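Local coordinates for protein teicoplanin pseudoaglycone deacetylases Orf2 (Actinoplanes teichomyceticus, PDB 3DFF) that probably removes the acetyl group from the teicoplanin pseudoaglycone, acting as a zinc-dependent deacetylase in the making of this lipoglycopeptide antibiotic, at residues A[76-81]-A[228-233]; A[83-88]-A[219-224]; A[212-217]-A[258-263]. All blocks are in the same frame, centred on the assembly; numbering follows the deposited sequence.

Interaction 1: residues A[76-81]-A[228-233]; sequences RKEDIA and RYSSQM
The carboxylate of E78 is gripped by the hydroxyl and the backbone N of S231, and these two bonds make the tight end of the contact between helix 71-85 and the loop 228-233. S231 OG donates to E78 OE1 at 2.7 Å, on the syn lone pair of that oxygen. The backbone N of S231 reaches the other oxygen, E78 OE2, at 2.8 Å, but from above the carboxylate plane, 36° out of it. With chi1 at 61°, S231 OG sits between its own backbone N and carbonyl carbon, which lets one serine serve both oxygens; S231 OG also accepts a bond from Q232 NE2. Next to this clamp, Y229 lies alongside D79, and Y229 OH donates to D79 OD1 at 2.6 Å, on the anti side and 21° out of the carboxylate plane. The Y229 ring has the carbonyl oxygen of E78 over one face, and E78 CB lies 3.9 Å from Y229 CD1. Y229 is the centre of an inverse gamma turn in the loop between helices 216-226 and 233-237, which lies against helix 71-85. D79 OD2 accepts from H92 NE2, and the D79 side chain is about 4 Å from that of H90, a zinc ligand of a site unoccupied in this chain. The outer side is looser: A81 CB meets R228 CG at 3.6 Å by apolar contact, while R228 NH1 turns back to the carbonyl oxygen of Q224. S230, exposed, adds little beyond its CB, 3.8 Å from E78 OE2.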
loop_
_atom_site.group_PDB
_atom_site.type_symbol
_atom_site.label_atom_id
_atom_site.label_comp_id
_atom_site.label_asym_id
_atom_site.label_seq_id
_atom_site.Cartn_x
_atom_site.Cartn_y
_atom_site.Cartn_z
ATOM N N ARG A 76 -6.703 -3.902 -11.261
ATOM C CA ARG A 76 -6.468 -2.572 -11.776
ATOM C C ARG A 76 -7.799 -1.875 -11.996
ATOM O O ARG A 76 -7.913 -0.688 -11.686
ATOM C CB ARG A 76 -5.721 -2.615 -13.105
ATOM C CG ARG A 76 -4.221 -2.729 -12.938
ATOM C CD ARG A 76 -3.571 -2.715 -14.322
ATOM N NE ARG A 76 -2.117 -2.798 -14.229
ATOM C CZ ARG A 76 -1.291 -2.400 -15.195
ATOM N NH1 ARG A 76 -1.784 -1.849 -16.299
ATOM N NH2 ARG A 76 0.015 -2.516 -15.048
ATOM N N LYS A 77 -8.780 -2.598 -12.541
ATOM C CA LYS A 77 -10.112 -2.001 -12.771
ATOM C C LYS A 77 -10.779 -1.611 -11.456
ATOM O O LYS A 77 -11.376 -0.534 -11.360
ATOM C CB LYS A 77 -11.018 -2.922 -13.586
ATOM C CG LYS A 77 -10.543 -3.067 -15.025
ATOM C CD LYS A 77 -11.492 -3.940 -15.833
ATOM C CE LYS A 77 -11.080 -3.938 -17.298
ATOM N NZ LYS A 77 -11.854 -4.942 -18.080
ATOM N N GLU A 78 -10.636 -2.455 -10.433
ATOM C CA GLU A 78 -11.141 -2.118 -9.093
ATOM C C GLU A 78 -10.508 -0.849 -8.552
ATOM O O GLU A 78 -11.203 0.006 -7.981
ATOM C CB GLU A 78 -10.873 -3.251 -8.096
ATOM C CG GLU A 78 -11.686 -4.476 -8.310
ATOM C CD GLU A 78 -11.302 -5.616 -7.385
ATOM O OE1 GLU A 78 -10.299 -5.521 -6.632
ATOM O OE2 GLU A 78 -12.006 -6.636 -7.451
ATOM N N ASP A 79 -9.189 -0.729 -8.719
ATOM C CA ASP A 79 -8.440 0.408 -8.219
ATOM C C ASP A 79 -8.899 1.699 -8.901
ATOM O O ASP A 79 -9.035 2.743 -8.264
ATOM C CB ASP A 79 -6.950 0.176 -8.455
ATOM C CG ASP A 79 -6.075 1.227 -7.814
ATOM O OD1 ASP A 79 -6.081 1.371 -6.557
ATOM O OD2 ASP A 79 -5.339 1.904 -8.555
ATOM N N ILE A 80 -9.147 1.622 -10.206
ATOM C CA ILE A 80 -9.596 2.802 -10.933
ATOM C C ILE A 80 -10.986 3.232 -10.451
ATOM O O ILE A 80 -11.212 4.429 -10.258
ATOM C CB ILE A 80 -9.586 2.543 -12.446
ATOM C CG1 ILE A 80 -8.133 2.348 -12.913
ATOM C CG2 ILE A 80 -10.264 3.692 -13.219
ATOM C CD1 ILE A 80 -8.030 1.770 -14.338
ATOM N N ALA A 81 -11.873 2.271 -10.228
ATOM C CA ALA A 81 -13.209 2.549 -9.670
ATOM C C ALA A 81 -13.076 3.185 -8.280
ATOM O O ALA A 81 -13.675 4.229 -8.012
ATOM C CB ALA A 81 -14.052 1.296 -9.631
ATOM N N ARG A 228 -15.105 -0.951 -3.582
ATOM C CA ARG A 228 -14.865 -1.144 -5.007
ATOM C C ARG A 228 -13.866 -2.273 -5.197
ATOM O O ARG A 228 -13.840 -2.896 -6.258
ATOM C CB ARG A 228 -14.356 0.135 -5.673
ATOM C CG ARG A 228 -15.441 0.963 -6.334
ATOM C CD ARG A 228 -16.378 1.560 -5.313
ATOM N NE ARG A 228 -17.409 2.391 -5.946
ATOM C CZ ARG A 228 -18.560 2.700 -5.352
ATOM N NH1 ARG A 228 -18.819 2.253 -4.127
ATOM N NH2 ARG A 228 -19.461 3.446 -5.988
ATOM N N TYR A 229 -13.054 -2.537 -4.166
ATOM C CA TYR A 229 -12.090 -3.652 -4.249
ATOM C C TYR A 229 -12.771 -4.968 -3.948
ATOM O O TYR A 229 -12.478 -5.623 -2.928
ATOM C CB TYR A 229 -10.876 -3.429 -3.334
ATOM C CG TYR A 229 -10.060 -2.220 -3.693
ATOM C CD1 TYR A 229 -9.174 -2.234 -4.785
ATOM C CD2 TYR A 229 -10.149 -1.051 -2.937
ATOM C CE1 TYR A 229 -8.384 -1.122 -5.091
ATOM C CE2 TYR A 229 -9.398 0.072 -3.254
ATOM C CZ TYR A 229 -8.515 0.038 -4.340
ATOM O OH TYR A 229 -7.786 1.157 -4.618
ATOM N N SER A 230 -13.676 -5.370 -4.839
ATOM C CA SER A 230 -14.525 -6.548 -4.594
ATOM C C SER A 230 -13.688 -7.772 -4.291
ATOM O O SER A 230 -14.033 -8.560 -3.417
ATOM C CB SER A 230 -15.403 -6.852 -5.801
ATOM O OG SER A 230 -16.124 -5.705 -6.192
ATOM N N SER A 231 -12.573 -7.919 -5.003
ATOM C CA SER A 231 -11.741 -9.119 -4.867
ATOM C C SER A 231 -11.178 -9.296 -3.454
ATOM O O SER A 231 -10.864 -10.407 -3.039
ATOM C CB SER A 231 -10.579 -9.063 -5.862
ATOM O OG SER A 231 -9.769 -7.935 -5.615
ATOM N N GLN A 232 -11.047 -8.190 -2.729
ATOM C CA GLN A 232 -10.419 -8.180 -1.422
ATOM C C GLN A 232 -11.401 -8.234 -0.268
ATOM O O GLN A 232 -10.995 -8.419 0.872
ATOM C CB GLN A 232 -9.555 -6.924 -1.285
ATOM C CG GLN A 232 -8.553 -6.753 -2.411
ATOM C CD GLN A 232 -7.598 -7.925 -2.543
ATOM O OE1 GLN A 232 -6.919 -8.308 -1.575
ATOM N NE2 GLN A 232 -7.522 -8.497 -3.750
HETATM N N MSE A 233 -12.689 -8.083 -0.552
HETATM C CA MSE A 233 -13.664 -7.983 0.531
HETATM C C MSE A 233 -13.690 -9.187 1.482
HETATM O O MSE A 233 -13.627 -9.013 2.705
HETATM C CB MSE A 233 -15.054 -7.636 -0.002
HETATM C CG MSE A 233 -15.249 -6.141 -0.334
HETATM SE SE MSE A 233 -14.452 -4.851 0.944
HETATM C CE MSE A 233 -12.794 -4.487 -0.042
#

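Interaction 2: residues A[83-88]-A[219-224]; sequences LDHLRV and RSQKFQ
H85 and L86, where helix 71-85 runs out, face one side of helix 216-226, the backbones coming nearest at L86 and Q221 with 6.6 Å between their CA atoms. The side chain of Q221 spans the gap as an extended arm, its CG anti to the backbone N (chi1 -168°), and Q221 NE2 donates to the carbonyl oxygen of H85 at 3.0 Å. That bond is nearly straight, 171° at the hydrogen; it leaves in the plane of the Q221 amide and arrives in the carbonyl plane on a lone pair of H85 O. The receiving carbonyl belongs to the last helical turn, which closes in a Schellman motif: R87 takes a positive phi, R87 N bonds to D84 O, and V88 N reaches back to L83 O. A side chain from the second helix therefore supplies a donor to a carbonyl at the C-terminal end of the first. The imidazole of H85 works in the reverse direction, with H85 NE2 donating to Q224 OE1 at 2.7 Å. The amide oxygen lies at the ring edge, in the ring plane, and is met on a lone pair, although ring and amide planes are turned 70° apart. Q224 CB also packs close to the ring, 3.4 Å from H85 NE2, and the carbonyl oxygen of Q221 lies at the ring edge, 3.7 Å from H85 CD2. On the buried side L86 CD2 rests on Q221 CG at 3.9 Å and near K222 CA, while L86 and Q221 both touch A29 of helix 19-33. K222 NZ, directed away from this interface, is held by a salt bridge to E262 OE1 and a hydrogen bond to Y260 OH.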
loop_
_atom_site.group_PDB
_atom_site.type_symbol
_atom_site.label_atom_id
_atom_site.label_comp_id
_atom_site.label_asym_id
_atom_site.label_seq_id
_atom_site.Cartn_x
_atom_site.Cartn_y
_atom_site.Cartn_z
ATOM N N LEU A 83 -10.484 4.790 -6.808
ATOM C CA LEU A 83 -9.853 6.108 -6.875
ATOM C C LEU A 83 -10.768 7.125 -7.596
ATOM O O LEU A 83 -10.858 8.279 -7.161
ATOM C CB LEU A 83 -8.463 6.009 -7.529
ATOM C CG LEU A 83 -7.495 5.137 -6.717
ATOM C CD1 LEU A 83 -6.198 4.891 -7.458
ATOM C CD2 LEU A 83 -7.213 5.809 -5.364
ATOM N N ASP A 84 -11.451 6.695 -8.654
ATOM C CA ASP A 84 -12.497 7.537 -9.291
ATOM C C ASP A 84 -13.547 7.952 -8.252
ATOM O O ASP A 84 -14.007 9.098 -8.251
ATOM C CB ASP A 84 -13.211 6.798 -10.431
ATOM C CG ASP A 84 -12.410 6.739 -11.726
ATOM O OD1 ASP A 84 -11.351 7.368 -11.843
ATOM O OD2 ASP A 84 -12.890 6.032 -12.651
ATOM N N HIS A 85 -13.913 7.035 -7.352
ATOM C CA HIS A 85 -14.905 7.353 -6.320
ATOM C C HIS A 85 -14.419 8.425 -5.352
ATOM O O HIS A 85 -15.227 9.257 -4.891
ATOM C CB HIS A 85 -15.355 6.109 -5.557
ATOM C CG HIS A 85 -16.633 6.309 -4.800
ATOM N ND1 HIS A 85 -17.868 6.328 -5.417
ATOM C CD2 HIS A 85 -16.866 6.516 -3.481
ATOM C CE1 HIS A 85 -18.807 6.533 -4.508
ATOM N NE2 HIS A 85 -18.225 6.650 -3.325
ATOM N N LEU A 86 -13.118 8.409 -5.045
ATOM C CA LEU A 86 -12.465 9.436 -4.204
ATOM C C LEU A 86 -12.176 10.715 -4.987
ATOM O O LEU A 86 -11.664 11.704 -4.434
ATOM C CB LEU A 86 -11.160 8.909 -3.595
ATOM C CG LEU A 86 -11.281 7.697 -2.673
ATOM C CD1 LEU A 86 -9.894 7.294 -2.175
ATOM C CD2 LEU A 86 -12.177 8.040 -1.492
ATOM N N ARG A 87 -12.486 10.648 -6.283
ATOM C CA ARG A 87 -12.269 11.711 -7.264
ATOM C C ARG A 87 -10.784 12.046 -7.417
ATOM O O ARG A 87 -10.393 13.202 -7.550
ATOM C CB ARG A 87 -13.169 12.931 -6.958
ATOM C CG ARG A 87 -14.619 12.518 -6.669
ATOM C CD ARG A 87 -15.508 13.727 -6.391
ATOM N NE ARG A 87 -16.036 14.281 -7.633
ATOM C CZ ARG A 87 -17.328 14.312 -7.957
ATOM N NH1 ARG A 87 -18.243 13.839 -7.119
ATOM N NH2 ARG A 87 -17.706 14.836 -9.120
ATOM N N VAL A 88 -9.946 11.006 -7.407
ATOM C CA VAL A 88 -8.489 11.179 -7.542
ATOM C C VAL A 88 -7.895 10.346 -8.712
ATOM O O VAL A 88 -8.498 9.364 -9.145
ATOM C CB VAL A 88 -7.713 10.864 -6.215
ATOM C CG1 VAL A 88 -8.250 11.672 -5.034
ATOM C CG2 VAL A 88 -7.770 9.379 -5.894
ATOM N N ARG A 219 -15.429 9.798 5.619
ATOM C CA ARG A 219 -15.407 8.416 6.075
ATOM C C ARG A 219 -16.291 7.577 5.166
ATOM O O ARG A 219 -15.907 6.480 4.757
ATOM C CB ARG A 219 -15.869 8.297 7.536
ATOM C CG ARG A 219 -16.048 6.849 8.002
ATOM C CD ARG A 219 -16.832 6.753 9.312
ATOM N NE ARG A 219 -17.372 5.412 9.560
ATOM C CZ ARG A 219 -18.500 4.913 9.042
ATOM N NH1 ARG A 219 -19.245 5.616 8.191
ATOM N NH2 ARG A 219 -18.873 3.677 9.351
ATOM N N SER A 220 -17.483 8.091 4.856
ATOM C CA SER A 220 -18.413 7.368 4.017
ATOM C C SER A 220 -17.777 7.135 2.641
ATOM O O SER A 220 -17.878 6.044 2.082
ATOM C CB SER A 220 -19.734 8.143 3.886
ATOM O OG SER A 220 -20.667 7.411 3.113
ATOM N N GLN A 221 -17.111 8.163 2.130
ATOM C CA GLN A 221 -16.529 8.111 0.791
ATOM C C GLN A 221 -15.405 7.082 0.767
ATOM O O GLN A 221 -15.364 6.223 -0.116
ATOM C CB GLN A 221 -16.021 9.490 0.396
ATOM C CG GLN A 221 -15.670 9.619 -1.068
ATOM C CD GLN A 221 -15.252 11.021 -1.426
ATOM O OE1 GLN A 221 -15.118 11.896 -0.555
ATOM N NE2 GLN A 221 -15.051 11.259 -2.720
ATOM N N LYS A 222 -14.528 7.153 1.764
ATOM C CA LYS A 222 -13.463 6.160 1.928
ATOM C C LYS A 222 -14.038 4.743 1.939
ATOM O O LYS A 222 -13.602 3.880 1.181
ATOM C CB LYS A 222 -12.695 6.390 3.226
ATOM C CG LYS A 222 -11.554 5.350 3.433
ATOM C CD LYS A 222 -10.919 5.459 4.824
ATOM C CE LYS A 222 -9.916 4.323 5.043
ATOM N NZ LYS A 222 -8.977 4.577 6.185
ATOM N N PHE A 223 -14.990 4.479 2.832
ATOM C CA PHE A 223 -15.544 3.133 2.972
ATOM C C PHE A 223 -16.237 2.648 1.699
ATOM O O PHE A 223 -16.107 1.483 1.343
ATOM C CB PHE A 223 -16.477 3.042 4.201
ATOM C CG PHE A 223 -15.751 3.069 5.539
ATOM C CD1 PHE A 223 -14.383 3.328 5.631
ATOM C CD2 PHE A 223 -16.468 2.854 6.717
ATOM C CE1 PHE A 223 -13.723 3.365 6.881
ATOM C CE2 PHE A 223 -15.830 2.890 7.961
ATOM C CZ PHE A 223 -14.462 3.147 8.051
ATOM N N GLN A 224 -16.959 3.543 1.009
ATOM C CA GLN A 224 -17.563 3.202 -0.283
ATOM C C GLN A 224 -16.458 2.846 -1.289
ATOM O O GLN A 224 -16.612 1.917 -2.070
ATOM C CB GLN A 224 -18.402 4.361 -0.825
ATOM C CG GLN A 224 -19.738 4.539 -0.114
ATOM C CD GLN A 224 -20.346 5.914 -0.313
ATOM O OE1 GLN A 224 -19.923 6.689 -1.174
ATOM N NE2 GLN A 224 -21.351 6.227 0.498
#

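Interaction 3: residues A[212-217]-A[258-263]; sequences SSVKPE and GGYGET
Two loop segments meet where the neighbouring antiparallel strands 204-211 and 263-269 of the mixed sheet end and begin. S212 and E262 are joined twice. S212 N donates to E262 O at 3.0 Å, nearly straight at the hydrogen but with the donor 40° out of the carbonyl plane, while E262 N donates to S212 OG at 2.8 Å. The hydroxyl is placed for this by a chi1 of 73°, which sets OG between the backbone N and the carbonyl carbon, within reach of E262 N. One water extends the link, bonding to S212 OG and donating to E262 OE2 at 2.8 Å. Farther along, V214 N donates to Y260 O at 3.0 Å. Another water bridges the two backbones, donating to V214 O and accepting from Y260 N. Between these ties the chains come close enough for a CA-H...O contact, G261 CA to S212 O at 3.1 Å. V214 and Y260 lie side by side, with V214 CG2 in plane at the edge of the tyrosine ring, 3.9 Å from Y260 CD2. Beyond this contact, K215 takes the N-cap position of helix 216-226; E262 also accepts from the backbone of A26 and G27 in helix 19-33, and Y260 packs against D248 and A251 of helix 243-254.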
loop_
_atom_site.group_PDB
_atom_site.type_symbol
_atom_site.label_atom_id
_atom_site.label_comp_id
_atom_site.label_asym_id
_atom_site.label_seq_id
_atom_site.Cartn_x
_atom_site.Cartn_y
_atom_site.Cartn_z
ATOM N N SER A 212 -5.519 12.289 12.046
ATOM C CA SER A 212 -6.399 13.209 11.335
ATOM C C SER A 212 -7.819 13.166 11.908
ATOM O O SER A 212 -8.209 12.210 12.588
ATOM C CB SER A 212 -6.412 12.911 9.834
ATOM O OG SER A 212 -7.133 11.724 9.548
ATOM N N SER A 213 -8.568 14.227 11.644
ATOM C CA SER A 213 -9.970 14.274 11.983
ATOM C C SER A 213 -10.701 14.610 10.695
ATOM O O SER A 213 -10.489 15.675 10.107
ATOM C CB SER A 213 -10.220 15.325 13.072
ATOM O OG SER A 213 -11.073 14.798 14.073
ATOM N N VAL A 214 -11.517 13.680 10.214
ATOM C CA VAL A 214 -12.264 13.933 8.981
ATOM C C VAL A 214 -13.764 13.872 9.191
ATOM O O VAL A 214 -14.268 13.187 10.096
ATOM C CB VAL A 214 -11.872 13.003 7.811
ATOM C CG1 VAL A 214 -10.384 13.128 7.505
ATOM C CG2 VAL A 214 -12.295 11.557 8.088
ATOM N N LYS A 215 -14.465 14.590 8.324
ATOM C CA LYS A 215 -15.906 14.706 8.414
ATOM C C LYS A 215 -16.539 13.369 8.052
ATOM O O LYS A 215 -15.917 12.558 7.348
ATOM C CB LYS A 215 -16.395 15.843 7.508
ATOM C CG LYS A 215 -16.044 17.221 8.063
ATOM C CD LYS A 215 -16.692 18.352 7.279
ATOM C CE LYS A 215 -16.395 19.704 7.928
ATOM N NZ LYS A 215 -16.947 19.810 9.317
ATOM N N PRO A 216 -17.761 13.114 8.553
ATOM C CA PRO A 216 -18.500 11.881 8.278
ATOM C C PRO A 216 -18.578 11.554 6.781
ATOM O O PRO A 216 -18.554 10.376 6.401
ATOM C CB PRO A 216 -19.903 12.188 8.823
ATOM C CG PRO A 216 -19.681 13.180 9.863
ATOM C CD PRO A 216 -18.515 14.014 9.448
ATOM N N GLU A 217 -18.662 12.596 5.950
ATOM C CA GLU A 217 -18.819 12.431 4.502
ATOM C C GLU A 217 -17.589 11.764 3.884
ATOM O O GLU A 217 -17.713 10.942 2.962
ATOM C CB GLU A 217 -19.089 13.790 3.835
ATOM C CG GLU A 217 -20.496 14.355 4.095
ATOM C CD GLU A 217 -20.701 14.856 5.522
ATOM O OE1 GLU A 217 -19.726 15.339 6.146
ATOM O OE2 GLU A 217 -21.851 14.771 6.015
ATOM N N GLY A 258 -13.275 12.200 19.188
ATOM C CA GLY A 258 -13.165 12.574 17.785
ATOM C C GLY A 258 -14.105 11.823 16.867
ATOM O O GLY A 258 -14.974 11.066 17.311
ATOM N N GLY A 259 -13.947 12.061 15.574
ATOM C CA GLY A 259 -14.670 11.305 14.564
ATOM C C GLY A 259 -13.679 10.354 13.935
ATOM O O GLY A 259 -12.726 9.907 14.592
ATOM N N TYR A 260 -13.887 10.051 12.661
ATOM C CA TYR A 260 -12.972 9.155 11.967
ATOM C C TYR A 260 -11.640 9.858 11.696
ATOM O O TYR A 260 -11.567 11.092 11.640
ATOM C CB TYR A 260 -13.608 8.621 10.678
ATOM C CG TYR A 260 -12.800 7.500 10.082
ATOM C CD1 TYR A 260 -12.763 6.238 10.691
ATOM C CD2 TYR A 260 -12.018 7.722 8.951
ATOM C CE1 TYR A 260 -11.998 5.220 10.168
ATOM C CE2 TYR A 260 -11.245 6.701 8.412
ATOM C CZ TYR A 260 -11.238 5.461 9.035
ATOM O OH TYR A 260 -10.478 4.442 8.534
ATOM N N GLY A 261 -10.571 9.081 11.523
ATOM C CA GLY A 261 -9.280 9.667 11.261
ATOM C C GLY A 261 -8.271 8.612 10.839
ATOM O O GLY A 261 -8.535 7.416 10.951
ATOM N N GLU A 262 -7.124 9.082 10.363
ATOM C CA GLU A 262 -6.043 8.216 9.917
ATOM C C GLU A 262 -4.742 8.719 10.506
ATOM O O GLU A 262 -4.501 9.937 10.555
ATOM C CB GLU A 262 -5.976 8.214 8.386
ATOM C CG GLU A 262 -7.145 7.486 7.727
ATOM C CD GLU A 262 -7.381 7.854 6.267
ATOM O OE1 GLU A 262 -8.073 7.070 5.584
ATOM O OE2 GLU A 262 -6.922 8.935 5.818
ATOM N N THR A 263 -3.915 7.778 10.966
ATOM C CA THR A 263 -2.617 8.081 11.555
ATOM C C THR A 263 -1.517 8.100 10.489
ATOM O O THR A 263 -1.395 7.148 9.705
ATOM C CB THR A 263 -2.296 7.064 12.665
ATOM O OG1 THR A 263 -3.308 7.162 13.685
ATOM C CG2 THR A 263 -0.939 7.314 13.295
HETATM O O HOH W 1 -6.648 11.483 6.869
HETATM O O HOH W 2 -9.614 11.188 14.596
HETATM O O HOH W 3 -16.059 11.589 11.411
#

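Overall arrangement
The three contacts follow helix 216-226 and the chain on both sides of it: interaction 3 joins the segment leading into the helix to the loop before strand 263-269, interaction 2 holds its middle against the end of helix 71-85, and interaction 1 fixes the loop after it to the same helix 71-85. Centres of interactions 1 and 2 are 12 Å apart, those of 2 and 3 14 Å, and those of 1 and 3 23 Å. Along the sequence, interaction 2 falls within the span of interaction 1, whereas interaction 3 crosses both. Interactions 1 and 2 thus tie C-terminal elements to helix 71-85; the Y229 side chain is about 10 Å from the zinc, that of K222 about 14 Å.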